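Local coordinates for protein thiamine-monophosphate kinase (Aquifex aeolicus, PDB 1VQV) that catalyses the ATP-dependent phosphorylation of thiamine monophosphate to thiamine diphosphate, the active form of vitamin B1, using magnesium, at residues B[39-44]-B[70-75]; B[80-85]-B[130-135]; B[147-152]-B[267-272]. All blocks are in the same frame, centred on the assembly; numbering follows the deposited sequence.

Contact 1: residues B[39-44]-B[70-75]; sequences LLTTDV and SDVIAN
T41 and D71 face each other across a water. T41 OG1 lies 3.0 Å from this water, which also lies beside D71 OD2, to which it probably donates. The direct gap from T41 OG1 to D71 OD2 is 3.8 Å, so the water carries the polar link. The two side chains cross at about a right angle. T41 has its hydroxyl trans to the main-chain nitrogen (chi1 -171°), which sends OG1 to the water and leaves CG2 for V72; the methyls T41 CG2 and V72 CG2 meet at 4.0 Å. Further along the strand L39 brings its CD1 against V72 and N75, 3.8 Å from N75 CB and 4.1 Å from V72 CG1, with the carbonyl of V72 close by. Apolar at the L39 end and polar at the D71 end, this is where strand 38-46, at one side of the four-stranded sheet of the PurM-like N-terminal domain, is backed by helix 57-73 and the residues that follow it. The polar end belongs to the magnesium centre: T41, T42, D43 and D71 are all metal ligands, and D43 and D71 share one ion. With D43 OD2 and D71 OD2 6.5 Å apart, the two carboxylates are spaced in a way consistent with a magnesium ion held between them. A second shell probably helps to position the ligands. N68, one turn before D71 on the same helix, makes a weak hydrogen bond to T41 OG1, and N75 ND2 makes another weak one to the metal ligand D27. L132 of the adjoining strand packs under both T41 and V72. On the other side of strand 38-46, L40 packs on W81 of the second subunit.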
loop_
_atom_site.group_PDB
_atom_site.type_symbol
_atom_site.label_atom_id
_atom_site.label_comp_id
_atom_site.label_asym_id
_atom_site.label_seq_id
_atom_site.Cartn_x
_atom_site.Cartn_y
_atom_site.Cartn_z
ATOM N N LEU B 39 3.865 11.639 -6.707
ATOM C CA LEU B 39 3.568 11.725 -5.294
ATOM C C LEU B 39 3.047 10.370 -4.852
ATOM O O LEU B 39 2.042 9.873 -5.364
ATOM C CB LEU B 39 2.543 12.829 -5.039
ATOM C CG LEU B 39 2.997 14.240 -5.426
ATOM C CD1 LEU B 39 1.896 15.240 -5.126
ATOM C CD2 LEU B 39 4.265 14.600 -4.664
ATOM N N LEU B 40 3.768 9.762 -3.923
ATOM C CA LEU B 40 3.390 8.471 -3.410
ATOM C C LEU B 40 2.740 8.655 -2.046
ATOM O O LEU B 40 3.274 9.351 -1.168
ATOM C CB LEU B 40 4.620 7.586 -3.300
ATOM C CG LEU B 40 5.474 7.538 -4.570
ATOM C CD1 LEU B 40 6.670 6.625 -4.326
ATOM C CD2 LEU B 40 4.654 7.058 -5.754
ATOM N N THR B 41 1.569 8.041 -1.890
ATOM C CA THR B 41 0.818 8.116 -0.649
ATOM C C THR B 41 0.136 6.792 -0.284
ATOM O O THR B 41 -0.167 5.964 -1.147
ATOM C CB THR B 41 -0.281 9.240 -0.704
ATOM O OG1 THR B 41 -0.852 9.422 0.603
ATOM C CG2 THR B 41 -1.403 8.872 -1.676
ATOM N N THR B 42 -0.083 6.608 1.016
ATOM C CA THR B 42 -0.773 5.439 1.555
ATOM C C THR B 42 -1.615 5.871 2.763
ATOM O O THR B 42 -1.252 6.804 3.478
ATOM C CB THR B 42 0.221 4.304 1.990
ATOM O OG1 THR B 42 -0.518 3.239 2.598
ATOM C CG2 THR B 42 1.258 4.814 2.988
ATOM N N ASP B 43 -2.757 5.218 2.955
ATOM C CA ASP B 43 -3.630 5.490 4.091
ATOM C C ASP B 43 -4.303 4.175 4.469
ATOM O O ASP B 43 -4.332 3.227 3.674
ATOM C CB ASP B 43 -4.686 6.546 3.753
ATOM C CG ASP B 43 -5.758 6.024 2.813
ATOM O OD1 ASP B 43 -5.384 5.389 1.801
ATOM O OD2 ASP B 43 -6.971 6.248 3.071
ATOM N N VAL B 44 -4.837 4.110 5.684
ATOM C CA VAL B 44 -5.484 2.889 6.122
ATOM C C VAL B 44 -6.776 3.137 6.883
ATOM O O VAL B 44 -6.904 4.109 7.625
ATOM C CB VAL B 44 -4.501 2.025 6.976
ATOM C CG1 VAL B 44 -4.055 2.775 8.205
ATOM C CG2 VAL B 44 -5.150 0.699 7.351
ATOM N N SER B 70 -6.812 13.595 -1.002
ATOM C CA SER B 70 -6.667 14.826 -0.244
ATOM C C SER B 70 -5.229 15.183 0.101
ATOM O O SER B 70 -4.928 16.342 0.366
ATOM C CB SER B 70 -7.488 14.758 1.039
ATOM O OG SER B 70 -8.863 14.924 0.748
ATOM N N ASP B 71 -4.357 14.179 0.108
ATOM C CA ASP B 71 -2.946 14.372 0.396
ATOM C C ASP B 71 -2.213 14.765 -0.870
ATOM O O ASP B 71 -1.348 15.645 -0.845
ATOM C CB ASP B 71 -2.341 13.092 0.941
ATOM C CG ASP B 71 -2.900 12.724 2.278
ATOM O OD1 ASP B 71 -2.864 13.593 3.182
ATOM O OD2 ASP B 71 -3.379 11.571 2.422
ATOM N N VAL B 72 -2.547 14.083 -1.964
ATOM C CA VAL B 72 -1.962 14.372 -3.265
ATOM C C VAL B 72 -2.363 15.793 -3.641
ATOM O O VAL B 72 -1.558 16.571 -4.137
ATOM C CB VAL B 72 -2.507 13.434 -4.369
ATOM C CG1 VAL B 72 -1.974 13.869 -5.727
ATOM C CG2 VAL B 72 -2.118 11.989 -4.083
ATOM N N ILE B 73 -3.625 16.119 -3.396
ATOM C CA ILE B 73 -4.169 17.428 -3.716
ATOM C C ILE B 73 -3.491 18.557 -2.946
ATOM O O ILE B 73 -3.180 19.599 -3.510
ATOM C CB ILE B 73 -5.730 17.408 -3.498
ATOM C CG1 ILE B 73 -6.407 17.555 -4.848
ATOM C CG2 ILE B 73 -6.201 18.484 -2.525
ATOM C CD1 ILE B 73 -5.834 16.619 -5.883
ATOM N N ALA B 74 -3.244 18.328 -1.661
ATOM C CA ALA B 74 -2.608 19.321 -0.800
ATOM C C ALA B 74 -1.183 19.648 -1.212
ATOM O O ALA B 74 -0.616 20.623 -0.735
ATOM C CB ALA B 74 -2.630 18.843 0.649
ATOM N N ASN B 75 -0.607 18.834 -2.091
ATOM C CA ASN B 75 0.754 19.066 -2.556
ATOM C C ASN B 75 0.793 19.570 -4.009
ATOM O O ASN B 75 1.851 19.650 -4.633
ATOM C CB ASN B 75 1.605 17.791 -2.377
ATOM C CG ASN B 75 1.927 17.496 -0.906
ATOM O OD1 ASN B 75 2.491 18.330 -0.200
ATOM N ND2 ASN B 75 1.573 16.307 -0.448
HETATM O O HOH W 1 -2.945 9.091 2.725
#

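Contact 2: residues B[80-85]-B[130-135]; sequences KWALIS and VFLVGE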
loop_
_atom_site.group_PDB
_atom_site.type_symbol
_atom_site.label_atom_id
_atom_site.label_comp_id
_atom_site.label_asym_id
_atom_site.label_seq_id
_atom_site.Cartn_x
_atom_site.Cartn_y
_atom_site.Cartn_z
ATOM N N LYS B 80 -3.521 9.838 -9.999
ATOM C CA LYS B 80 -3.467 9.033 -11.215
ATOM C C LYS B 80 -3.772 7.544 -11.033
ATOM O O LYS B 80 -4.745 7.039 -11.600
ATOM C CB LYS B 80 -2.105 9.202 -11.889
ATOM C CG LYS B 80 -1.857 10.614 -12.457
ATOM C CD LYS B 80 -2.769 10.905 -13.664
ATOM C CE LYS B 80 -2.410 10.013 -14.848
ATOM N NZ LYS B 80 -3.428 10.082 -15.938
ATOM N N TRP B 81 -2.973 6.840 -10.234
ATOM C CA TRP B 81 -3.186 5.394 -10.049
ATOM C C TRP B 81 -3.363 4.964 -8.601
ATOM O O TRP B 81 -2.808 5.565 -7.690
ATOM C CB TRP B 81 -2.020 4.605 -10.670
ATOM C CG TRP B 81 -1.740 5.002 -12.077
ATOM C CD1 TRP B 81 -2.519 4.748 -13.171
ATOM C CD2 TRP B 81 -0.692 5.861 -12.520
ATOM N NE1 TRP B 81 -2.027 5.412 -14.269
ATOM C CE2 TRP B 81 -0.905 6.105 -13.898
ATOM C CE3 TRP B 81 0.410 6.461 -11.883
ATOM C CZ2 TRP B 81 -0.062 6.926 -14.652
ATOM C CZ3 TRP B 81 1.249 7.278 -12.629
ATOM C CH2 TRP B 81 1.007 7.502 -14.002
ATOM N N ALA B 82 -4.121 3.893 -8.402
ATOM C CA ALA B 82 -4.372 3.394 -7.064
ATOM C C ALA B 82 -4.320 1.870 -6.935
ATOM O O ALA B 82 -4.763 1.138 -7.826
ATOM C CB ALA B 82 -5.715 3.901 -6.587
ATOM N N LEU B 83 -3.760 1.411 -5.818
ATOM C CA LEU B 83 -3.658 -0.010 -5.481
ATOM C C LEU B 83 -4.440 -0.213 -4.176
ATOM O O LEU B 83 -4.119 0.397 -3.144
ATOM C CB LEU B 83 -2.201 -0.434 -5.249
ATOM C CG LEU B 83 -1.236 -0.569 -6.419
ATOM C CD1 LEU B 83 0.087 -1.078 -5.913
ATOM C CD2 LEU B 83 -1.797 -1.536 -7.431
ATOM N N ILE B 84 -5.458 -1.067 -4.215
ATOM C CA ILE B 84 -6.261 -1.308 -3.030
ATOM C C ILE B 84 -6.118 -2.714 -2.481
ATOM O O ILE B 84 -6.468 -3.696 -3.131
ATOM C CB ILE B 84 -7.742 -1.021 -3.305
ATOM C CG1 ILE B 84 -7.906 0.460 -3.650
ATOM C CG2 ILE B 84 -8.579 -1.409 -2.094
ATOM C CD1 ILE B 84 -9.316 0.895 -3.859
ATOM N N SER B 85 -5.610 -2.779 -1.258
ATOM C CA SER B 85 -5.380 -4.032 -0.568
ATOM C C SER B 85 -6.454 -4.238 0.507
ATOM O O SER B 85 -6.674 -3.376 1.360
ATOM C CB SER B 85 -3.973 -4.003 0.047
ATOM O OG SER B 85 -3.595 -5.254 0.580
ATOM N N VAL B 130 -4.904 1.530 1.207
ATOM C CA VAL B 130 -4.883 2.099 -0.133
ATOM C C VAL B 130 -3.557 2.757 -0.493
ATOM O O VAL B 130 -2.871 3.349 0.354
ATOM C CB VAL B 130 -5.998 3.151 -0.285
ATOM C CG1 VAL B 130 -6.823 2.865 -1.517
ATOM C CG2 VAL B 130 -6.860 3.170 0.959
ATOM N N PHE B 131 -3.216 2.658 -1.770
ATOM C CA PHE B 131 -1.983 3.222 -2.287
ATOM C C PHE B 131 -2.341 4.086 -3.472
ATOM O O PHE B 131 -3.082 3.668 -4.352
ATOM C CB PHE B 131 -1.052 2.087 -2.717
ATOM C CG PHE B 131 0.193 2.529 -3.453
ATOM C CD1 PHE B 131 1.143 3.356 -2.839
ATOM C CD2 PHE B 131 0.457 2.038 -4.737
ATOM C CE1 PHE B 131 2.341 3.678 -3.493
ATOM C CE2 PHE B 131 1.646 2.350 -5.397
ATOM C CZ PHE B 131 2.592 3.169 -4.777
ATOM N N LEU B 132 -1.797 5.289 -3.506
ATOM C CA LEU B 132 -2.104 6.179 -4.597
ATOM C C LEU B 132 -0.902 6.913 -5.125
ATOM O O LEU B 132 -0.088 7.437 -4.365
ATOM C CB LEU B 132 -3.142 7.188 -4.148
ATOM C CG LEU B 132 -3.570 8.216 -5.185
ATOM C CD1 LEU B 132 -4.297 7.546 -6.321
ATOM C CD2 LEU B 132 -4.473 9.223 -4.519
ATOM N N VAL B 133 -0.805 6.950 -6.445
ATOM C CA VAL B 133 0.277 7.652 -7.089
ATOM C C VAL B 133 -0.295 8.830 -7.853
ATOM O O VAL B 133 -1.298 8.686 -8.553
ATOM C CB VAL B 133 1.010 6.764 -8.065
ATOM C CG1 VAL B 133 2.159 7.542 -8.677
ATOM C CG2 VAL B 133 1.500 5.520 -7.354
ATOM N N GLY B 134 0.341 9.994 -7.707
ATOM C CA GLY B 134 -0.111 11.196 -8.395
ATOM C C GLY B 134 1.034 12.047 -8.927
ATOM O O GLY B 134 2.056 12.208 -8.271
ATOM N N GLU B 135 0.871 12.601 -10.120
ATOM C CA GLU B 135 1.907 13.434 -10.720
ATOM C C GLU B 135 1.748 14.912 -10.315
ATOM O O GLU B 135 0.686 15.319 -9.850
ATOM C CB GLU B 135 1.861 13.286 -12.245
ATOM C CG GLU B 135 0.451 13.302 -12.792
ATOM C CD GLU B 135 0.382 13.349 -14.315
ATOM O OE1 GLU B 135 1.118 12.567 -14.973
ATOM O OE2 GLU B 135 -0.424 14.166 -14.851
#
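L83 and F131 sit side by side, pointing the same way from neighbouring antiparallel strands. Starting at its CB, L83 lies at the edge of the F131 ring, in plane, 3.7 Å from F131 CD2. One atom out, L83 CG runs along the same ring corner, and its CD1 ends beside F131 CD2 and CE2, meeting the ring obliquely. A chi1 of 172° puts the F131 ring alongside L83, and chi2 turns its CD2 edge that way. Beneath them the main chains pair in both directions: L83 N reaches F131 O at 2.8 Å, and F131 N returns to L83 O at the same length. On the opposite face of the sheet the next pair, I84 and V130, touches through I84 CG1 and V130 CG1, below which helix 57-73 packs, I65 on I84. These are the two central strands, 77-88 and 127-136, of the four-stranded PurM-like sheet, their segments running at 169° to one another. The register slips at the far end in a classic beta bulge: K80 and W81 both face V133, and V133 O takes both their N-H groups in its carbonyl plane, from K80 N at 2.9 Å and W81 N at 3.0 Å. There W81 carries K80 CB over the centre of one ring face, 3.6 Å above the plane, while V133 CG1 approaches the ring edge, 3.8 Å from W81 CE3. K80 CG lies 3.6 Å from E135 CG; beyond it the chain bends at chi2 and chi3, and the charged ends, K80 NZ and E135 OE2, stay apart. The face bearing L83 and F131 turns to the dimer interface, where F131 stacks on F131 of the second subunit and L83 packs on T41 of that subunit.

Contact 3: residues B[147-152]-B[267-272]; sequences LGDSVF and THPKER
The imidazole of H268 lies between F152 and R272: F152 CD1 is over one face, 3.9 Å above the plane and toward the rim, and R272 CB is over the other. The F152 and H268 rings meet obliquely, planes at 41° and centroids 4.7 Å apart. At the edge of F152, near its plane, lie K270 CA and the carbonyl oxygen of H268. H268 O accepts S150 N at 3.0 Å, from above the carbonyl plane; the return bond, H268 N to S150 O, is weak. S150 with H268 and V151 with T267 are antiparallel pairs joining strand 150-153 to strand 263-268 within the chain's other mixed sheet. D149 OD2 receives T267 OG1 at 3.2 Å, from above the carboxylate plane; N203 ND2 is the stronger partner of OD2. The other oxygen, D149 OD1, rests against P269 CD at 3.2 Å. With the carboxylate gone, as in an alanine at D149, T267 OG1 and N203 ND2 would probably lose their shared acceptor and a gap would open beside P269. P269 O takes H268 ND1 at 2.9 Å and R272 N from opposite faces, bracing the turn. Since ND1 donates, a neutral H268 would probably accept at NE2 from H197, so that its ring is fixed at both nitrogens.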
loop_
_atom_site.group_PDB
_atom_site.type_symbol
_atom_site.label_atom_id
_atom_site.label_comp_id
_atom_site.label_asym_id
_atom_site.label_seq_id
_atom_site.Cartn_x
_atom_site.Cartn_y
_atom_site.Cartn_z
ATOM N N LEU B 147 7.530 34.993 5.095
ATOM C CA LEU B 147 7.155 36.138 5.919
ATOM C C LEU B 147 6.243 37.010 5.076
ATOM O O LEU B 147 6.499 37.234 3.887
ATOM C CB LEU B 147 8.385 36.951 6.359
ATOM C CG LEU B 147 9.505 36.249 7.150
ATOM C CD1 LEU B 147 10.257 37.296 7.950
ATOM C CD2 LEU B 147 8.924 35.192 8.100
ATOM N N GLY B 148 5.169 37.485 5.697
ATOM C CA GLY B 148 4.209 38.303 4.986
ATOM C C GLY B 148 3.028 37.480 4.500
ATOM O O GLY B 148 1.948 38.030 4.296
ATOM N N ASP B 149 3.214 36.170 4.317
ATOM C CA ASP B 149 2.125 35.301 3.846
ATOM C C ASP B 149 0.898 35.308 4.748
ATOM O O ASP B 149 1.020 35.312 5.978
ATOM C CB ASP B 149 2.569 33.825 3.739
ATOM C CG ASP B 149 3.266 33.494 2.430
ATOM O OD1 ASP B 149 3.054 34.203 1.423
ATOM O OD2 ASP B 149 4.016 32.495 2.409
ATOM N N SER B 150 -0.283 35.306 4.139
ATOM C CA SER B 150 -1.502 35.206 4.928
ATOM C C SER B 150 -1.725 33.693 5.088
ATOM O O SER B 150 -1.088 32.886 4.392
ATOM C CB SER B 150 -2.690 35.853 4.215
ATOM O OG SER B 150 -2.685 37.264 4.402
ATOM N N VAL B 151 -2.584 33.291 6.017
ATOM C CA VAL B 151 -2.824 31.863 6.201
ATOM C C VAL B 151 -4.287 31.543 5.895
ATOM O O VAL B 151 -5.195 32.070 6.534
ATOM C CB VAL B 151 -2.449 31.409 7.644
ATOM C CG1 VAL B 151 -2.531 29.886 7.760
ATOM C CG2 VAL B 151 -1.038 31.885 7.984
ATOM N N PHE B 152 -4.505 30.695 4.897
ATOM C CA PHE B 152 -5.861 30.317 4.497
ATOM C C PHE B 152 -6.170 28.850 4.752
ATOM O O PHE B 152 -5.258 28.030 4.904
ATOM C CB PHE B 152 -6.096 30.548 2.996
ATOM C CG PHE B 152 -5.773 31.925 2.524
ATOM C CD1 PHE B 152 -4.453 32.299 2.276
ATOM C CD2 PHE B 152 -6.790 32.847 2.306
ATOM C CE1 PHE B 152 -4.146 33.587 1.813
ATOM C CE2 PHE B 152 -6.499 34.132 1.848
ATOM C CZ PHE B 152 -5.172 34.504 1.598
ATOM N N THR B 267 -0.454 28.750 2.475
ATOM C CA THR B 267 -0.050 30.132 2.685
ATOM C C THR B 267 0.463 30.777 1.416
ATOM O O THR B 267 1.100 30.132 0.580
ATOM C CB THR B 267 1.071 30.289 3.728
ATOM O OG1 THR B 267 2.320 29.918 3.140
ATOM C CG2 THR B 267 0.806 29.447 4.937
ATOM N N HIS B 268 0.168 32.068 1.298
ATOM C CA HIS B 268 0.602 32.897 0.189
ATOM C C HIS B 268 0.159 34.348 0.403
ATOM O O HIS B 268 -0.670 34.631 1.272
ATOM C CB HIS B 268 0.104 32.332 -1.157
ATOM C CG HIS B 268 -1.389 32.283 -1.310
ATOM N ND1 HIS B 268 -2.204 33.369 -1.074
ATOM C CD2 HIS B 268 -2.195 31.315 -1.812
ATOM C CE1 HIS B 268 -3.443 33.075 -1.432
ATOM N NE2 HIS B 268 -3.463 31.837 -1.885
ATOM N N PRO B 269 0.745 35.298 -0.354
ATOM C CA PRO B 269 0.350 36.704 -0.187
ATOM C C PRO B 269 -1.167 36.925 -0.352
ATOM O O PRO B 269 -1.815 36.286 -1.185
ATOM C CB PRO B 269 1.200 37.440 -1.239
ATOM C CG PRO B 269 1.552 36.370 -2.241
ATOM C CD PRO B 269 1.799 35.161 -1.378
ATOM N N LYS B 270 -1.720 37.829 0.456
ATOM C CA LYS B 270 -3.156 38.111 0.440
ATOM C C LYS B 270 -3.711 38.501 -0.921
ATOM O O LYS B 270 -4.865 38.213 -1.244
ATOM C CB LYS B 270 -3.482 39.209 1.443
ATOM C CG LYS B 270 -4.915 39.640 1.400
ATOM C CD LYS B 270 -5.240 40.524 2.587
ATOM C CE LYS B 270 -6.742 40.805 2.666
ATOM N NZ LYS B 270 -7.085 41.321 4.015
ATOM N N GLU B 271 -2.880 39.167 -1.707
ATOM C CA GLU B 271 -3.252 39.609 -3.037
ATOM C C GLU B 271 -3.803 38.466 -3.920
ATOM O O GLU B 271 -4.602 38.697 -4.832
ATOM C CB GLU B 271 -2.026 40.271 -3.707
ATOM C CG GLU B 271 -0.679 40.143 -2.918
ATOM C CD GLU B 271 0.570 40.088 -3.848
ATOM O OE1 GLU B 271 0.532 39.304 -4.831
ATOM O OE2 GLU B 271 1.584 40.805 -3.600
ATOM N N ARG B 272 -3.426 37.226 -3.630
ATOM C CA ARG B 272 -3.867 36.112 -4.473
ATOM C C ARG B 272 -5.119 35.285 -4.128
ATOM O O ARG B 272 -5.110 34.059 -4.291
ATOM C CB ARG B 272 -2.688 35.159 -4.695
ATOM C CG ARG B 272 -1.776 35.588 -5.808
ATOM C CD ARG B 272 -0.460 36.197 -5.329
ATOM N NE ARG B 272 0.463 36.301 -6.459
ATOM C CZ ARG B 272 1.750 35.946 -6.436
ATOM N NH1 ARG B 272 2.294 35.464 -5.315
ATOM N NH2 ARG B 272 2.484 36.035 -7.553
#

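Going from the N terminus, strand 38-46 comes first, and contact 1 closes the 25 residues, about half of them in helix 57-73, that return to its flank. Contact 2 opens only after that, spanning 44 residues that include helix 94-111 and strand 114-122, before strand 127-136 comes back beside strand 77-88. Contact 3 closes the longest loop, 114 residues, bringing strand 263-268 back beside strand 150-153. All three run in series; none nests or crosses. Contacts 1 and 2 touch through one sheet, where T41 O and L132 N are 2.9 Å apart, and both reach the second subunit. Contact 3 belongs to the other sheet, its centre about 23 Å from that of contact 1 and 32 Å from that of contact 2.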